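Local atomic coordinates of DNA mismatch repair protein MutS (Thermus aquaticus, PDB entry 1EWQ), a protein that binds mismatched base pairs in DNA during mismatch repair and has a weak ATPase activity. Residues D270-V275 with A600-V605. Sequence-based numbering, arbitrary orientation.
Sequences DTLFSV and ALLAQV
A small, wholly apolar contact of three buried leucines joins L272, in the first turn of the short helix 272-276, to L601 and L602 in the last turn of helix 589-603, the helix whose first residues, K589 and S590, belong to the predicted ATP-binding site. It thus ties the MutS III region to the MutS V region, at the far, C-terminal end of that helix and about 34 Å, at the nearest atom, from the bound DNA. L272 is the only residue of 270-275 that touches 600-605. With CG anti to the backbone N (chi1 172°) its side chain reaches across to the other helix: CD2 meets CD2 of L601 at 3.8 Å, and CD1 lies nearest L602, 4.1 Å from its CD2. L601 also points at L272, and the two side chains meet at a slant. In L602, CG stands beside the backbone N (chi1 -69°), which swings CD2 toward L272, the two side chains running past each other in opposite senses. The backbones stay well apart, 9.4 Å between the CA atoms of L272 and L602, and the span is bridged by leucine side chains, chiefly through their methyls. The turn bearing L272 is held by T271 O, which accepts V275 N at 3.1 Å and S274 OG at 2.9 Å from the same face of its carbonyl plane. Beyond the leucines, F273 packs on helix 282-293, V605 packs on L292 of the same helix, and Q604 NE2 bonds to the carbonyls of L296 and F619, linking the end of helix 589-603 to the loops following helix 282-293 and strand 613-616.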
loop_
_atom_site.group_PDB
_atom_site.type_symbol
_atom_site.label_atom_id
_atom_site.label_comp_id
_atom_site.label_asym_id
_atom_site.label_seq_id
_atom_site.Cartn_x
_atom_site.Cartn_y
_atom_site.Cartn_z
ATOM N N ASP C 270 -3.560 -18.535 -1.342
ATOM C CA ASP C 270 -4.791 -18.770 -0.591
ATOM C C ASP C 270 -4.556 -19.091 0.884
ATOM O O ASP C 270 -3.426 -19.279 1.339
ATOM C CB ASP C 270 -5.584 -19.924 -1.212
ATOM C CG ASP C 270 -6.092 -19.611 -2.607
ATOM O OD1 ASP C 270 -6.799 -18.594 -2.774
ATOM O OD2 ASP C 270 -5.794 -20.396 -3.535
ATOM N N THR C 271 -5.660 -19.183 1.609
ATOM C CA THR C 271 -5.662 -19.472 3.035
ATOM C C THR C 271 -6.555 -20.691 3.299
ATOM O O THR C 271 -7.423 -21.019 2.482
ATOM C CB THR C 271 -6.206 -18.240 3.795
ATOM O OG1 THR C 271 -5.127 -17.348 4.099
ATOM C CG2 THR C 271 -6.894 -18.632 5.044
ATOM N N LEU C 272 -6.336 -21.379 4.417
ATOM C CA LEU C 272 -7.176 -22.525 4.735
ATOM C C LEU C 272 -8.607 -22.025 4.870
ATOM O O LEU C 272 -9.555 -22.672 4.422
ATOM C CB LEU C 272 -6.766 -23.172 6.059
ATOM C CG LEU C 272 -7.760 -24.259 6.502
ATOM C CD1 LEU C 272 -7.707 -25.428 5.515
ATOM C CD2 LEU C 272 -7.448 -24.734 7.909
ATOM N N PHE C 273 -8.744 -20.858 5.487
ATOM C CA PHE C 273 -10.041 -20.257 5.713
ATOM C C PHE C 273 -10.721 -19.852 4.413
ATOM O O PHE C 273 -11.931 -20.025 4.267
ATOM C CB PHE C 273 -9.900 -19.047 6.639
ATOM C CG PHE C 273 -11.214 -18.506 7.142
ATOM C CD1 PHE C 273 -12.175 -19.356 7.674
ATOM C CD2 PHE C 273 -11.476 -17.141 7.111
ATOM C CE1 PHE C 273 -13.380 -18.861 8.169
ATOM C CE2 PHE C 273 -12.681 -16.633 7.607
ATOM C CZ PHE C 273 -13.634 -17.503 8.137
ATOM N N SER C 274 -9.955 -19.322 3.464
ATOM C CA SER C 274 -10.547 -18.911 2.196
ATOM C C SER C 274 -11.031 -20.127 1.411
ATOM O O SER C 274 -12.018 -20.048 0.683
ATOM C CB SER C 274 -9.542 -18.108 1.352
ATOM O OG SER C 274 -8.538 -18.943 0.813
ATOM N N VAL C 275 -10.334 -21.248 1.563
ATOM C CA VAL C 275 -10.702 -22.481 0.871
ATOM C C VAL C 275 -11.883 -23.160 1.548
ATOM O O VAL C 275 -12.812 -23.614 0.895
ATOM C CB VAL C 275 -9.528 -23.490 0.855
ATOM C CG1 VAL C 275 -10.016 -24.860 0.379
ATOM C CG2 VAL C 275 -8.426 -22.993 -0.047
ATOM N N ALA C 600 -5.705 -32.676 10.539
ATOM C CA ALA C 600 -5.997 -32.767 11.976
ATOM C C ALA C 600 -6.785 -31.532 12.417
ATOM O O ALA C 600 -7.732 -31.630 13.202
ATOM C CB ALA C 600 -4.698 -32.861 12.771
ATOM N N LEU C 601 -6.394 -30.374 11.904
ATOM C CA LEU C 601 -7.072 -29.126 12.244
ATOM C C LEU C 601 -8.526 -29.169 11.794
ATOM O O LEU C 601 -9.432 -28.804 12.547
ATOM C CB LEU C 601 -6.369 -27.946 11.581
ATOM C CG LEU C 601 -6.983 -26.548 11.735
ATOM C CD1 LEU C 601 -7.463 -26.310 13.162
ATOM C CD2 LEU C 601 -5.928 -25.516 11.341
ATOM N N LEU C 602 -8.741 -29.619 10.559
ATOM C CA LEU C 602 -10.087 -29.705 10.002
ATOM C C LEU C 602 -10.960 -30.692 10.776
ATOM O O LEU C 602 -12.123 -30.416 11.055
ATOM C CB LEU C 602 -10.023 -30.097 8.519
ATOM C CG LEU C 602 -9.448 -29.048 7.558
ATOM C CD1 LEU C 602 -9.306 -29.645 6.154
ATOM C CD2 LEU C 602 -10.356 -27.834 7.530
ATOM N N ALA C 603 -10.402 -31.845 11.126
ATOM C CA ALA C 603 -11.170 -32.831 11.882
ATOM C C ALA C 603 -11.585 -32.299 13.255
ATOM O O ALA C 603 -12.696 -32.564 13.726
ATOM C CB ALA C 603 -10.361 -34.104 12.056
ATOM N N GLN C 604 -10.702 -31.552 13.908
ATOM C CA GLN C 604 -11.033 -31.047 15.233
ATOM C C GLN C 604 -11.884 -29.789 15.229
ATOM O O GLN C 604 -12.141 -29.159 16.267
ATOM C CB GLN C 604 -9.753 -30.909 16.066
ATOM C CG GLN C 604 -9.286 -32.316 16.506
ATOM C CD GLN C 604 -8.029 -32.331 17.336
ATOM O OE1 GLN C 604 -6.954 -32.654 16.831
ATOM N NE2 GLN C 604 -8.147 -31.983 18.620
ATOM N N VAL C 605 -12.374 -29.470 14.042
ATOM C CA VAL C 605 -13.254 -28.341 13.857
ATOM C C VAL C 605 -14.614 -28.938 13.478
ATOM O O VAL C 605 -15.647 -28.262 13.488
ATOM C CB VAL C 605 -12.667 -27.392 12.772
ATOM C CG1 VAL C 605 -13.665 -27.121 11.660
ATOM C CG2 VAL C 605 -12.198 -26.121 13.442
#